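Local coordinates for p-nitrophenyl phosphatase (Pho2) (Archaeoglobus fulgidus, PDB 3QGM), which probably acts as a metal-dependent phosphatase of the haloacid dehalogenase (HAD) superfamily, binding calcium in its active-site region, at residues G10-I15 with D198-D203. Numbering follows the deposited sequence.
Sequences GYIIDI and DILGLD. With CA (calcium ion), chain E.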
loop_
_atom_site.group_PDB
_atom_site.type_symbol
_atom_site.label_atom_id
_atom_site.label_comp_id
_atom_site.label_asym_id
_atom_site.label_seq_id
_atom_site.Cartn_x
_atom_site.Cartn_y
_atom_site.Cartn_z
ATOM N N GLY A 10 -24.408 -3.455 30.292
ATOM C CA GLY A 10 -23.972 -2.497 29.271
ATOM C C GLY A 10 -23.829 -3.023 27.858
ATOM O O GLY A 10 -23.736 -4.227 27.618
ATOM N N TYR A 11 -23.789 -2.081 26.927
ATOM C CA TYR A 11 -23.750 -2.369 25.491
ATOM C C TYR A 11 -22.715 -1.465 24.822
ATOM O O TYR A 11 -22.729 -0.265 24.991
ATOM C CB TYR A 11 -25.135 -2.153 24.882
ATOM C CG TYR A 11 -26.111 -3.152 25.428
ATOM C CD1 TYR A 11 -26.312 -4.374 24.790
ATOM C CD2 TYR A 11 -26.769 -2.927 26.621
ATOM C CE1 TYR A 11 -27.159 -5.316 25.307
ATOM C CE2 TYR A 11 -27.618 -3.895 27.161
ATOM C CZ TYR A 11 -27.805 -5.085 26.500
ATOM O OH TYR A 11 -28.647 -6.067 27.019
ATOM N N ILE A 12 -21.806 -2.079 24.094
ATOM C CA ILE A 12 -20.850 -1.384 23.244
ATOM C C ILE A 12 -21.470 -1.465 21.865
ATOM O O ILE A 12 -21.594 -2.567 21.304
ATOM C CB ILE A 12 -19.482 -2.054 23.257
ATOM C CG1 ILE A 12 -18.886 -1.862 24.655
ATOM C CG2 ILE A 12 -18.577 -1.434 22.146
ATOM C CD1 ILE A 12 -17.507 -2.490 24.882
ATOM N N ILE A 13 -21.905 -0.299 21.359
ATOM C CA ILE A 13 -22.707 -0.235 20.123
ATOM C C ILE A 13 -21.951 0.440 18.978
ATOM O O ILE A 13 -21.516 1.581 19.049
ATOM C CB ILE A 13 -24.100 0.362 20.351
ATOM C CG1 ILE A 13 -24.836 -0.410 21.465
ATOM C CG2 ILE A 13 -24.913 0.267 19.080
ATOM C CD1 ILE A 13 -26.248 0.142 21.784
ATOM N N ASP A 14 -21.722 -0.330 17.928
ATOM C CA ASP A 14 -21.249 0.234 16.633
ATOM C C ASP A 14 -22.309 1.237 16.133
ATOM O O ASP A 14 -23.520 1.001 16.285
ATOM C CB ASP A 14 -21.030 -0.958 15.703
ATOM C CG ASP A 14 -20.858 -0.616 14.225
ATOM O OD1 ASP A 14 -20.196 0.368 13.779
ATOM O OD2 ASP A 14 -21.400 -1.452 13.482
ATOM N N ILE A 15 -21.859 2.369 15.587
ATOM C CA ILE A 15 -22.766 3.398 15.073
ATOM C C ILE A 15 -23.171 3.077 13.621
ATOM O O ILE A 15 -24.347 2.841 13.352
ATOM C CB ILE A 15 -22.123 4.780 15.125
ATOM C CG1 ILE A 15 -21.813 5.180 16.581
ATOM C CG2 ILE A 15 -23.022 5.865 14.468
ATOM C CD1 ILE A 15 -20.919 6.419 16.699
ATOM N N ASP A 198 -13.549 0.297 30.488
ATOM C CA ASP A 198 -13.107 1.235 31.503
ATOM C C ASP A 198 -14.094 2.402 31.633
ATOM O O ASP A 198 -14.502 2.780 32.735
ATOM C CB ASP A 198 -11.705 1.766 31.128
ATOM C CG ASP A 198 -10.956 2.371 32.328
ATOM O OD1 ASP A 198 -11.382 3.423 32.823
ATOM O OD2 ASP A 198 -9.927 1.783 32.760
ATOM N N ILE A 199 -14.485 2.980 30.499
ATOM C CA ILE A 199 -15.481 4.052 30.500
ATOM C C ILE A 199 -16.786 3.526 31.097
ATOM O O ILE A 199 -17.346 4.158 31.973
ATOM C CB ILE A 199 -15.691 4.652 29.072
ATOM C CG1 ILE A 199 -14.448 5.486 28.677
ATOM C CG2 ILE A 199 -16.985 5.515 29.006
ATOM C CD1 ILE A 199 -14.401 5.888 27.213
ATOM N N LEU A 200 -17.247 2.361 30.654
ATOM C CA LEU A 200 -18.497 1.802 31.151
ATOM C C LEU A 200 -18.393 1.496 32.655
ATOM O O LEU A 200 -19.378 1.523 33.366
ATOM C CB LEU A 200 -18.869 0.520 30.392
ATOM C CG LEU A 200 -19.476 0.654 28.981
ATOM C CD1 LEU A 200 -19.510 -0.690 28.289
ATOM C CD2 LEU A 200 -20.867 1.292 29.009
ATOM N N GLY A 201 -17.179 1.197 33.110
ATOM C CA GLY A 201 -16.946 0.681 34.462
ATOM C C GLY A 201 -17.554 -0.704 34.582
ATOM O O GLY A 201 -18.189 -1.023 35.593
ATOM N N LEU A 202 -17.443 -1.511 33.517
ATOM C CA LEU A 202 -18.054 -2.852 33.529
ATOM C C LEU A 202 -17.053 -3.877 33.095
ATOM O O LEU A 202 -16.168 -3.599 32.318
ATOM C CB LEU A 202 -19.320 -2.943 32.646
ATOM C CG LEU A 202 -20.543 -2.086 33.004
ATOM C CD1 LEU A 202 -21.659 -2.241 31.971
ATOM C CD2 LEU A 202 -21.087 -2.366 34.436
ATOM N N ASP A 203 -17.189 -5.073 33.647
ATOM C CA ASP A 203 -16.469 -6.242 33.176
ATOM C C ASP A 203 -17.142 -6.740 31.905
ATOM O O ASP A 203 -18.357 -6.592 31.723
ATOM C CB ASP A 203 -16.552 -7.330 34.239
ATOM C CG ASP A 203 -15.684 -8.553 33.910
ATOM O OD1 ASP A 203 -16.109 -9.416 33.094
ATOM O OD2 ASP A 203 -14.573 -8.644 34.485
HETATM CA CA CA E . -20.437 -0.771 11.414
HETATM O O HOH W 1 -20.649 -0.745 8.982
HETATM O O HOH W 2 -18.886 0.910 10.889
HETATM O O HOH W 3 -18.718 -1.939 11.902
#
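L200 and L202 meet I12 and G10 in a small, buried packing contact without hydrogen bonds, between the end of helix 190-200 with the loop that follows it and the first half of strand 10-14, a central strand of the parallel six-stranded sheet. Only 155 Å² is buried between the two segments. The I12-L200 pair meets branch to branch: CG1 of I12 lies 3.9 Å from CD1 of L200, the two side chains running askew. I12 has CG1 beside its backbone N (chi1 -68°), which sets this branch against the leucine methyl. M193 and A196 of the same helix extend the cover over I12. The second touch is of side chain on backbone, L202 CD1 resting 3.4 Å from G10 N. G10 has no side chain, and the methyl lies directly on its backbone, CD1 of L202 being 3.6 Å from G10 CA. Between the leucines the helix ends in a Schellman motif, with G201 at positive phi (67°) as the C-prime residue and a weak bond of 3.1 Å from G201 N to D198 O. This turn brings L202 back toward the sheet, where it also touches V207. At the far end of the strand, D14 binds calcium through both carboxylate oxygens, with D16, D212 and three waters completing the site. Helix packing on a central strand that delivers a metal-binding aspartate from its C-terminal end is characteristic of the Rossmann-like HAD core, and D14 and D16 are consistent with its DxD signature.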